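Local coordinates for sulfur oxygenase/reductase (Halothiobacillus neapolitanus, PDB 6QPA), which probably catalyses the oxygen-dependent oxidation and reduction of elemental sulfur at a mononuclear iron site, as a 24-subunit assembly, at residues H39-Q50 with M74-K83; P127-V138 with P150-R158. All coordinates share one frame; numbering follows the deposited sequence.

Contact 1: residues H39-Q50 with M74-K83; sequences HPGFLGFEQLLQ and MGMFQYTVWK
F42 turns the edge of its phenyl ring toward the face of W82, a T-shaped pair with centroids 5.3 Å apart and planes at 62°. F42 CD1 lies over the indole toward its rim, and F42 CB touches W82 CZ3 at 3.6 Å. The indole itself is held by its NE1, which donates to T80 OG1 at 2.8 Å nearly in the ring plane. T80 lies on this face too, and its first torsion (chi1 55°) sets OG1 between the backbone N and carbonyl carbon, in line with the indole N-H. Next along this face, Q47 and Q78 run side by side, pointing the same way with amide planes only 10° apart; their NE2 atoms are both donors and do not bond to each other. On the reverse face Y79 CB and CD2 touch E46 CB and CG, the side chains crossing at a slant, while L48 CD1 approaches Y79 CE1 at 3.5 Å. The Y79 hydroxyl is hydrogen-bonded to H256 ND1. At the far end Q50, extended along its chain, reaches across to G75: OE1 takes the G75 N-H at 2.9 Å on a lone pair, in the carbonyl plane, while Q50 N donates to G75 O. Antiparallel backbone pairing carries all this, including Y79 N to E46 O at 2.7 Å. The two strands are neighbours in the antiparallel sheet that curls into a barrel, consistent with the dimeric alpha-beta barrel clan: strand 7-15 flanks 74-82, strand 290-305 flanks 42-53, and helix 85-94, bearing the iron ligands H88 and H92, packs on H39 and W82.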
loop_
_atom_site.group_PDB
_atom_site.type_symbol
_atom_site.label_atom_id
_atom_site.label_comp_id
_atom_site.label_asym_id
_atom_site.label_seq_id
_atom_site.Cartn_x
_atom_site.Cartn_y
_atom_site.Cartn_z
ATOM N N HIS A 39 -23.285 -9.239 -60.206
ATOM C CA HIS A 39 -24.311 -8.886 -61.181
ATOM C C HIS A 39 -23.806 -7.823 -62.141
ATOM O O HIS A 39 -23.237 -6.816 -61.699
ATOM C CB HIS A 39 -25.570 -8.390 -60.475
ATOM C CG HIS A 39 -26.757 -8.313 -61.376
ATOM N ND1 HIS A 39 -26.908 -7.318 -62.319
ATOM C CD2 HIS A 39 -27.835 -9.126 -61.504
ATOM C CE1 HIS A 39 -28.033 -7.515 -62.982
ATOM N NE2 HIS A 39 -28.610 -8.609 -62.511
ATOM N N PRO A 40 -24.030 -7.989 -63.448
ATOM C CA PRO A 40 -23.481 -7.026 -64.421
ATOM C C PRO A 40 -24.081 -5.632 -64.327
ATOM O O PRO A 40 -23.486 -4.688 -64.868
ATOM C CB PRO A 40 -23.827 -7.656 -65.780
ATOM C CG PRO A 40 -25.038 -8.521 -65.494
ATOM C CD PRO A 40 -24.820 -9.058 -64.091
ATOM N N GLY A 41 -25.239 -5.469 -63.688
ATOM C CA GLY A 41 -25.795 -4.149 -63.474
ATOM C C GLY A 41 -25.269 -3.405 -62.258
ATOM O O GLY A 41 -25.610 -2.231 -62.057
ATOM N N PHE A 42 -24.396 -4.038 -61.473
ATOM C CA PHE A 42 -23.869 -3.434 -60.255
ATOM C C PHE A 42 -22.724 -2.485 -60.577
ATOM O O PHE A 42 -21.756 -2.869 -61.236
ATOM C CB PHE A 42 -23.381 -4.509 -59.295
ATOM C CG PHE A 42 -22.698 -3.959 -58.065
ATOM C CD1 PHE A 42 -23.422 -3.285 -57.092
ATOM C CD2 PHE A 42 -21.326 -4.116 -57.886
ATOM C CE1 PHE A 42 -22.803 -2.783 -55.957
ATOM C CE2 PHE A 42 -20.691 -3.608 -56.752
ATOM C CZ PHE A 42 -21.433 -2.941 -55.782
ATOM N N LEU A 43 -22.834 -1.242 -60.102
ATOM C CA LEU A 43 -21.900 -0.189 -60.474
ATOM C C LEU A 43 -20.994 0.293 -59.344
ATOM O O LEU A 43 -19.944 0.883 -59.631
ATOM C CB LEU A 43 -22.671 1.011 -61.031
ATOM C CG LEU A 43 -23.620 0.714 -62.185
ATOM C CD1 LEU A 43 -24.400 1.984 -62.585
ATOM C CD2 LEU A 43 -22.839 0.151 -63.361
ATOM N N GLY A 44 -21.340 0.038 -58.092
ATOM C CA GLY A 44 -20.502 0.474 -56.994
ATOM C C GLY A 44 -21.296 0.579 -55.709
ATOM O O GLY A 44 -22.490 0.274 -55.661
ATOM N N PHE A 45 -20.589 0.978 -54.650
ATOM C CA PHE A 45 -21.218 1.029 -53.340
ATOM C C PHE A 45 -20.508 2.033 -52.437
ATOM O O PHE A 45 -19.377 2.456 -52.701
ATOM C CB PHE A 45 -21.274 -0.366 -52.688
ATOM C CG PHE A 45 -19.950 -0.888 -52.220
ATOM C CD1 PHE A 45 -19.458 -0.563 -50.954
ATOM C CD2 PHE A 45 -19.197 -1.728 -53.032
ATOM C CE1 PHE A 45 -18.217 -1.047 -50.509
ATOM C CE2 PHE A 45 -17.948 -2.237 -52.590
ATOM C CZ PHE A 45 -17.462 -1.887 -51.332
ATOM N N GLU A 46 -21.211 2.418 -51.368
ATOM C CA GLU A 46 -20.695 3.287 -50.313
ATOM C C GLU A 46 -21.149 2.695 -48.994
ATOM O O GLU A 46 -22.348 2.507 -48.796
ATOM C CB GLU A 46 -21.230 4.722 -50.429
ATOM C CG GLU A 46 -21.031 5.374 -51.765
ATOM C CD GLU A 46 -19.652 5.976 -51.906
ATOM O OE1 GLU A 46 -18.925 5.991 -50.904
ATOM O OE2 GLU A 46 -19.296 6.426 -53.014
ATOM N N GLN A 47 -20.212 2.358 -48.118
ATOM C CA GLN A 47 -20.547 1.915 -46.771
ATOM C C GLN A 47 -20.337 3.094 -45.823
ATOM O O GLN A 47 -19.203 3.544 -45.605
ATOM C CB GLN A 47 -19.726 0.694 -46.354
ATOM C CG GLN A 47 -20.237 0.048 -45.053
ATOM C CD GLN A 47 -19.361 -1.092 -44.554
ATOM O OE1 GLN A 47 -18.141 -0.956 -44.452
ATOM N NE2 GLN A 47 -19.986 -2.223 -44.230
ATOM N N LEU A 48 -21.434 3.621 -45.286
ATOM C CA LEU A 48 -21.398 4.825 -44.469
ATOM C C LEU A 48 -21.768 4.472 -43.036
ATOM O O LEU A 48 -22.823 3.878 -42.792
ATOM C CB LEU A 48 -22.361 5.868 -45.023
ATOM C CG LEU A 48 -22.206 6.291 -46.482
ATOM C CD1 LEU A 48 -23.307 7.288 -46.857
ATOM C CD2 LEU A 48 -20.843 6.934 -46.697
ATOM N N LEU A 49 -20.905 4.834 -42.093
ATOM C CA LEU A 49 -21.160 4.636 -40.673
ATOM C C LEU A 49 -21.406 5.991 -40.021
ATOM O O LEU A 49 -20.604 6.914 -40.185
ATOM C CB LEU A 49 -19.986 3.910 -39.996
ATOM C CG LEU A 49 -20.244 3.557 -38.529
ATOM C CD1 LEU A 49 -21.424 2.586 -38.436
ATOM C CD2 LEU A 49 -18.996 2.955 -37.871
ATOM N N GLN A 50 -22.509 6.128 -39.294
ATOM C CA GLN A 50 -22.807 7.431 -38.698
ATOM C C GLN A 50 -21.808 7.771 -37.598
ATOM O O GLN A 50 -21.440 6.916 -36.789
ATOM C CB GLN A 50 -24.222 7.470 -38.132
ATOM C CG GLN A 50 -24.567 8.807 -37.510
ATOM C CD GLN A 50 -25.981 8.821 -36.977
ATOM O OE1 GLN A 50 -26.601 7.774 -36.803
ATOM N NE2 GLN A 50 -26.495 10.000 -36.716
ATOM N N MET A 74 -26.226 3.351 -33.867
ATOM C CA MET A 74 -25.653 4.268 -34.836
ATOM C C MET A 74 -26.169 3.901 -36.216
ATOM O O MET A 74 -26.406 2.725 -36.503
ATOM C CB MET A 74 -24.126 4.211 -34.776
ATOM C CG MET A 74 -23.555 2.857 -35.111
ATOM S SD MET A 74 -21.886 2.668 -34.414
ATOM C CE MET A 74 -21.207 4.282 -34.718
ATOM N N GLY A 75 -26.388 4.910 -37.049
ATOM C CA GLY A 75 -26.846 4.651 -38.399
ATOM C C GLY A 75 -25.769 3.955 -39.215
ATOM O O GLY A 75 -24.574 4.192 -39.041
ATOM N N MET A 76 -26.201 3.057 -40.091
ATOM C CA MET A 76 -25.302 2.409 -41.041
ATOM C C MET A 76 -26.031 2.370 -42.372
ATOM O O MET A 76 -27.060 1.705 -42.492
ATOM C CB MET A 76 -24.900 1.014 -40.585
ATOM C CG MET A 76 -23.471 0.669 -40.955
ATOM S SD MET A 76 -23.468 -0.368 -42.400
ATOM C CE MET A 76 -24.024 -1.916 -41.657
ATOM N N PHE A 77 -25.544 3.135 -43.341
ATOM C CA PHE A 77 -26.168 3.254 -44.653
ATOM C C PHE A 77 -25.245 2.629 -45.679
ATOM O O PHE A 77 -24.079 3.020 -45.778
ATOM C CB PHE A 77 -26.407 4.714 -45.056
ATOM C CG PHE A 77 -27.551 5.387 -44.351
ATOM C CD1 PHE A 77 -28.066 4.888 -43.169
ATOM C CD2 PHE A 77 -28.110 6.544 -44.891
ATOM C CE1 PHE A 77 -29.113 5.530 -42.519
ATOM C CE2 PHE A 77 -29.165 7.187 -44.262
ATOM C CZ PHE A 77 -29.670 6.675 -43.063
ATOM N N GLN A 78 -25.760 1.700 -46.459
ATOM C CA GLN A 78 -24.984 1.101 -47.538
ATOM C C GLN A 78 -25.619 1.525 -48.857
ATOM O O GLN A 78 -26.750 1.139 -49.153
ATOM C CB GLN A 78 -24.915 -0.423 -47.399
ATOM C CG GLN A 78 -24.055 -0.911 -46.220
ATOM C CD GLN A 78 -24.106 -2.431 -45.985
ATOM O OE1 GLN A 78 -25.167 -3.050 -46.052
ATOM N NE2 GLN A 78 -22.948 -3.028 -45.714
ATOM N N TYR A 79 -24.925 2.364 -49.624
ATOM C CA TYR A 79 -25.357 2.633 -50.988
ATOM C C TYR A 79 -24.940 1.474 -51.864
ATOM O O TYR A 79 -23.772 1.096 -51.858
ATOM C CB TYR A 79 -24.722 3.890 -51.584
ATOM C CG TYR A 79 -25.040 5.223 -50.967
ATOM C CD1 TYR A 79 -25.607 5.330 -49.708
ATOM C CD2 TYR A 79 -24.728 6.390 -51.654
ATOM C CE1 TYR A 79 -25.868 6.566 -49.152
ATOM C CE2 TYR A 79 -24.987 7.632 -51.119
ATOM C CZ TYR A 79 -25.554 7.724 -49.866
ATOM O OH TYR A 79 -25.798 8.981 -49.339
ATOM N N THR A 80 -25.861 0.941 -52.648
ATOM C CA THR A 80 -25.483 0.134 -53.798
ATOM C C THR A 80 -26.054 0.806 -55.032
ATOM O O THR A 80 -27.181 1.299 -55.010
ATOM C CB THR A 80 -25.952 -1.332 -53.707
ATOM O OG1 THR A 80 -27.358 -1.373 -53.490
ATOM C CG2 THR A 80 -25.216 -2.063 -52.550
ATOM N N VAL A 81 -25.235 0.890 -56.068
ATOM C CA VAL A 81 -25.518 1.695 -57.251
ATOM C C VAL A 81 -25.708 0.761 -58.445
ATOM O O VAL A 81 -24.907 -0.163 -58.656
ATOM C CB VAL A 81 -24.386 2.715 -57.469
ATOM C CG1 VAL A 81 -24.728 3.682 -58.601
ATOM C CG2 VAL A 81 -24.136 3.468 -56.123
ATOM N N TRP A 82 -26.767 1.001 -59.219
ATOM C CA TRP A 82 -27.287 0.034 -60.179
ATOM C C TRP A 82 -27.643 0.713 -61.491
ATOM O O TRP A 82 -28.070 1.872 -61.513
ATOM C CB TRP A 82 -28.554 -0.662 -59.638
ATOM C CG TRP A 82 -28.276 -1.373 -58.380
ATOM C CD1 TRP A 82 -28.397 -0.880 -57.103
ATOM C CD2 TRP A 82 -27.750 -2.688 -58.260
ATOM N NE1 TRP A 82 -28.010 -1.837 -56.198
ATOM C CE2 TRP A 82 -27.595 -2.952 -56.882
ATOM C CE3 TRP A 82 -27.407 -3.685 -59.184
ATOM C CZ2 TRP A 82 -27.108 -4.178 -56.405
ATOM C CZ3 TRP A 82 -26.929 -4.907 -58.708
ATOM C CH2 TRP A 82 -26.794 -5.141 -57.333
ATOM N N LYS A 83 -27.522 -0.051 -62.579
ATOM C CA LYS A 83 -28.010 0.431 -63.866
ATOM C C LYS A 83 -29.505 0.701 -63.813
ATOM O O LYS A 83 -29.990 1.639 -64.454
ATOM C CB LYS A 83 -27.702 -0.575 -64.975
ATOM C CG LYS A 83 -26.227 -0.736 -65.284
ATOM C CD LYS A 83 -26.001 -1.733 -66.425
ATOM C CE LYS A 83 -24.511 -1.927 -66.720
ATOM N NZ LYS A 83 -24.297 -3.005 -67.745
HETATM O O HOH W 1 -21.912 -4.668 -67.134
#

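Contact 2: residues P127-V138 with P150-R158; sequences PQIMSMTDVPQV and PKVALSSQR
M130 links the two segments through its backbone: its N donates to A153 O at 2.9 Å, nearly along the C=O axis, and its O accepts S155 N at 2.8 Å. This makes a short parallel pairing. I129 sends CG2 over one face of the R158 guanidinium, 3.5 Å from NH2, with the two side chains crossing at about a right angle, and its CD1 meets S155 OG. On the other flank V135 CG2 touches V152 CG1 at 4.1 Å, V138 CG1 reaches P150 CD, and M130, bent at chi3 (79°), brings CE to P150 CG. P127 CG rests on A153 CB at 4.0 Å. The second shell fixes R158: NH1 donates to L154 O from above the carbonyl plane, on the face opposite to Q157 N, while E258 and E304 form salt bridges to NE and NH2. Replacing R158 by alanine is likely to leave E258 and E304 without their arginine mate, L154 O without the NH1 bond, and I129 CG2 without the flat group it packs on. D134 forms a salt bridge with K151 of a neighbouring subunit. Strand 129-130, helix 135-144 and strand 153-154 form a beta-alpha-beta unit, with A153 touching strand 193-204 and I129 and S155 touching strand 290-305.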
loop_
_atom_site.group_PDB
_atom_site.type_symbol
_atom_site.label_atom_id
_atom_site.label_comp_id
_atom_site.label_asym_id
_atom_site.label_seq_id
_atom_site.Cartn_x
_atom_site.Cartn_y
_atom_site.Cartn_z
ATOM N N PRO A 127 -17.177 14.495 -57.416
ATOM C CA PRO A 127 -15.909 14.105 -58.043
ATOM C C PRO A 127 -15.604 12.623 -57.845
ATOM O O PRO A 127 -16.136 11.962 -56.948
ATOM C CB PRO A 127 -14.864 14.954 -57.307
ATOM C CG PRO A 127 -15.491 15.316 -55.993
ATOM C CD PRO A 127 -17.000 15.100 -56.085
ATOM N N GLN A 128 -14.699 12.120 -58.689
ATOM C CA GLN A 128 -14.127 10.785 -58.500
ATOM C C GLN A 128 -13.315 10.720 -57.210
ATOM O O GLN A 128 -12.655 11.686 -56.812
ATOM C CB GLN A 128 -13.236 10.405 -59.696
ATOM C CG GLN A 128 -13.989 10.297 -61.025
ATOM C CD GLN A 128 -13.080 9.972 -62.220
ATOM O OE1 GLN A 128 -11.871 9.792 -62.070
ATOM N NE2 GLN A 128 -13.662 9.965 -63.417
ATOM N N ILE A 129 -13.341 9.566 -56.553
ATOM C CA ILE A 129 -12.534 9.464 -55.343
ATOM C C ILE A 129 -11.093 9.129 -55.720
ATOM O O ILE A 129 -10.809 8.581 -56.788
ATOM C CB ILE A 129 -13.111 8.454 -54.331
ATOM C CG1 ILE A 129 -13.139 7.045 -54.894
ATOM C CG2 ILE A 129 -14.524 8.892 -53.890
ATOM C CD1 ILE A 129 -13.562 6.030 -53.836
ATOM N N MET A 130 -10.159 9.530 -54.868
ATOM C CA MET A 130 -8.740 9.337 -55.150
ATOM C C MET A 130 -7.989 9.374 -53.835
ATOM O O MET A 130 -8.576 9.521 -52.760
ATOM C CB MET A 130 -8.199 10.400 -56.109
ATOM C CG MET A 130 -8.355 11.823 -55.553
ATOM S SD MET A 130 -7.754 13.125 -56.668
ATOM C CE MET A 130 -9.114 13.255 -57.815
ATOM N N SER A 131 -6.680 9.241 -53.925
ATOM C CA SER A 131 -5.851 9.393 -52.747
ATOM C C SER A 131 -4.834 10.503 -52.990
ATOM O O SER A 131 -4.699 11.014 -54.108
ATOM C CB SER A 131 -5.177 8.068 -52.387
ATOM O OG SER A 131 -4.098 7.843 -53.265
ATOM N N MET A 132 -4.136 10.875 -51.909
ATOM C CA MET A 132 -3.128 11.938 -51.960
ATOM C C MET A 132 -2.075 11.679 -53.037
ATOM O O MET A 132 -1.677 12.597 -53.764
ATOM C CB MET A 132 -2.439 12.085 -50.597
ATOM C CG MET A 132 -3.275 12.673 -49.470
ATOM S SD MET A 132 -3.607 14.444 -49.664
ATOM C CE MET A 132 -4.037 14.924 -47.984
ATOM N N THR A 133 -1.554 10.449 -53.105
ATOM C CA THR A 133 -0.503 10.173 -54.077
ATOM C C THR A 133 -1.020 10.169 -55.511
ATOM O O THR A 133 -0.205 10.132 -56.445
ATOM C CB THR A 133 0.209 8.845 -53.752
ATOM O OG1 THR A 133 -0.745 7.793 -53.629
ATOM C CG2 THR A 133 0.999 8.961 -52.446
ATOM N N ASP A 134 -2.346 10.228 -55.711
ATOM C CA ASP A 134 -2.923 10.402 -57.041
ATOM C C ASP A 134 -3.023 11.863 -57.464
ATOM O O ASP A 134 -3.232 12.147 -58.654
ATOM C CB ASP A 134 -4.329 9.797 -57.105
ATOM C CG ASP A 134 -4.345 8.313 -56.761
ATOM O OD1 ASP A 134 -3.357 7.625 -57.068
ATOM O OD2 ASP A 134 -5.345 7.833 -56.185
ATOM N N VAL A 135 -2.914 12.801 -56.532
ATOM C CA VAL A 135 -3.301 14.179 -56.836
ATOM C C VAL A 135 -2.393 14.821 -57.891
ATOM O O VAL A 135 -2.914 15.478 -58.807
ATOM C CB VAL A 135 -3.402 14.998 -55.538
ATOM C CG1 VAL A 135 -3.590 16.484 -55.839
ATOM C CG2 VAL A 135 -4.581 14.466 -54.735
ATOM N N PRO A 136 -1.056 14.687 -57.844
ATOM C CA PRO A 136 -0.265 15.303 -58.930
ATOM C C PRO A 136 -0.643 14.787 -60.306
ATOM O O PRO A 136 -0.718 15.576 -61.254
ATOM C CB PRO A 136 1.193 14.985 -58.550
ATOM C CG PRO A 136 1.151 14.860 -57.041
ATOM C CD PRO A 136 -0.183 14.152 -56.776
ATOM N N GLN A 137 -0.908 13.490 -60.454
ATOM C CA GLN A 137 -1.275 12.989 -61.775
ATOM C C GLN A 137 -2.658 13.482 -62.210
ATOM O O GLN A 137 -2.878 13.781 -63.398
ATOM C CB GLN A 137 -1.215 11.469 -61.791
ATOM C CG GLN A 137 -1.836 10.890 -63.024
ATOM C CD GLN A 137 -1.501 9.431 -63.202
ATOM O OE1 GLN A 137 -2.354 8.571 -63.036
ATOM N NE2 GLN A 137 -0.261 9.149 -63.585
ATOM N N VAL A 138 -3.608 13.553 -61.275
ATOM C CA VAL A 138 -4.922 14.110 -61.601
ATOM C C VAL A 138 -4.777 15.556 -62.058
ATOM O O VAL A 138 -5.382 15.979 -63.053
ATOM C CB VAL A 138 -5.872 13.989 -60.390
ATOM C CG1 VAL A 138 -7.124 14.874 -60.588
ATOM C CG2 VAL A 138 -6.285 12.542 -60.191
ATOM N N PRO A 150 -10.758 18.810 -60.178
ATOM C CA PRO A 150 -11.852 18.636 -59.224
ATOM C C PRO A 150 -11.421 18.963 -57.797
ATOM O O PRO A 150 -10.232 19.098 -57.476
ATOM C CB PRO A 150 -12.195 17.152 -59.365
ATOM C CG PRO A 150 -10.877 16.526 -59.725
ATOM C CD PRO A 150 -10.209 17.518 -60.632
ATOM N N LYS A 151 -12.430 19.105 -56.937
ATOM C CA LYS A 151 -12.201 18.993 -55.502
ATOM C C LYS A 151 -11.644 17.607 -55.171
ATOM O O LYS A 151 -11.981 16.602 -55.813
ATOM C CB LYS A 151 -13.514 19.235 -54.747
ATOM C CG LYS A 151 -14.156 20.630 -54.970
ATOM C CD LYS A 151 -13.137 21.760 -54.628
ATOM C CE LYS A 151 -13.805 23.132 -54.429
ATOM N NZ LYS A 151 -14.461 23.158 -53.079
ATOM N N VAL A 152 -10.780 17.537 -54.167
ATOM C CA VAL A 152 -10.138 16.266 -53.820
ATOM C C VAL A 152 -11.035 15.492 -52.860
ATOM O O VAL A 152 -11.230 15.908 -51.714
ATOM C CB VAL A 152 -8.741 16.465 -53.225
ATOM C CG1 VAL A 152 -8.194 15.115 -52.801
ATOM C CG2 VAL A 152 -7.819 17.094 -54.260
ATOM N N ALA A 153 -11.575 14.356 -53.331
ATOM C CA ALA A 153 -12.418 13.457 -52.525
ATOM C C ALA A 153 -11.565 12.252 -52.137
ATOM O O ALA A 153 -11.375 11.335 -52.938
ATOM C CB ALA A 153 -13.678 13.027 -53.289
ATOM N N LEU A 154 -11.028 12.263 -50.915
ATOM C CA LEU A 154 -10.084 11.234 -50.491
ATOM C C LEU A 154 -10.829 9.947 -50.160
ATOM O O LEU A 154 -11.751 9.951 -49.336
ATOM C CB LEU A 154 -9.261 11.706 -49.290
ATOM C CG LEU A 154 -8.307 12.863 -49.610
ATOM C CD1 LEU A 154 -7.605 13.326 -48.347
ATOM C CD2 LEU A 154 -7.287 12.476 -50.656
ATOM N N SER A 155 -10.422 8.855 -50.810
ATOM C CA SER A 155 -11.034 7.538 -50.620
ATOM C C SER A 155 -11.004 7.140 -49.150
ATOM O O SER A 155 -9.938 7.126 -48.531
ATOM C CB SER A 155 -10.294 6.502 -51.467
ATOM O OG SER A 155 -10.910 5.229 -51.367
ATOM N N SER A 156 -12.184 6.849 -48.595
ATOM C CA SER A 156 -12.339 6.441 -47.197
ATOM C C SER A 156 -11.681 7.406 -46.209
ATOM O O SER A 156 -11.261 6.982 -45.133
ATOM C CB SER A 156 -11.777 5.026 -46.981
ATOM O OG SER A 156 -12.515 4.062 -47.701
ATOM N N GLN A 157 -11.581 8.695 -46.551
ATOM C CA GLN A 157 -10.899 9.686 -45.707
ATOM C C GLN A 157 -11.561 11.059 -45.849
ATOM O O GLN A 157 -10.905 12.063 -46.134
ATOM C CB GLN A 157 -9.412 9.808 -46.052
ATOM C CG GLN A 157 -8.501 8.681 -45.588
ATOM C CD GLN A 157 -7.053 8.818 -46.121
ATOM O OE1 GLN A 157 -6.618 9.903 -46.543
ATOM N NE2 GLN A 157 -6.307 7.710 -46.090
ATOM N N ARG A 158 -12.875 11.125 -45.664
ATOM C CA ARG A 158 -13.579 12.403 -45.690
ATOM C C ARG A 158 -14.908 12.200 -44.978
ATOM O O ARG A 158 -15.190 11.124 -44.450
ATOM C CB ARG A 158 -13.748 12.934 -47.122
ATOM C CG ARG A 158 -14.725 12.139 -47.997
ATOM C CD ARG A 158 -14.507 12.358 -49.480
ATOM N NE ARG A 158 -15.541 11.657 -50.249
ATOM C CZ ARG A 158 -15.538 10.343 -50.478
ATOM N NH1 ARG A 158 -14.529 9.580 -50.038
ATOM N NH2 ARG A 158 -16.537 9.790 -51.160
HETATM O O HOH W 2 -7.532 8.096 -49.766
HETATM O O HOH W 3 -4.748 9.630 -49.314
#

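Contact 1 comes first in the chain and is complete before contact 2 opens; the helices 85-94 and 96-101 and strand 110-125 lie between them. Their centres are 19 Å apart, and the nearest atoms about 4 Å apart without touching. Contact 1 belongs to the large antiparallel sheet near the chain centre, beside the iron, whereas contact 2 is a small parallel pair about 20 Å out, away from the annotated sites. Strand 290-305 ties them together: it pairs with 42-53, and its E304 lies near E46 and binds R158. Both contacts also reach another subunit, so core sheet and peripheral unit alike contribute to the 24-chain assembly.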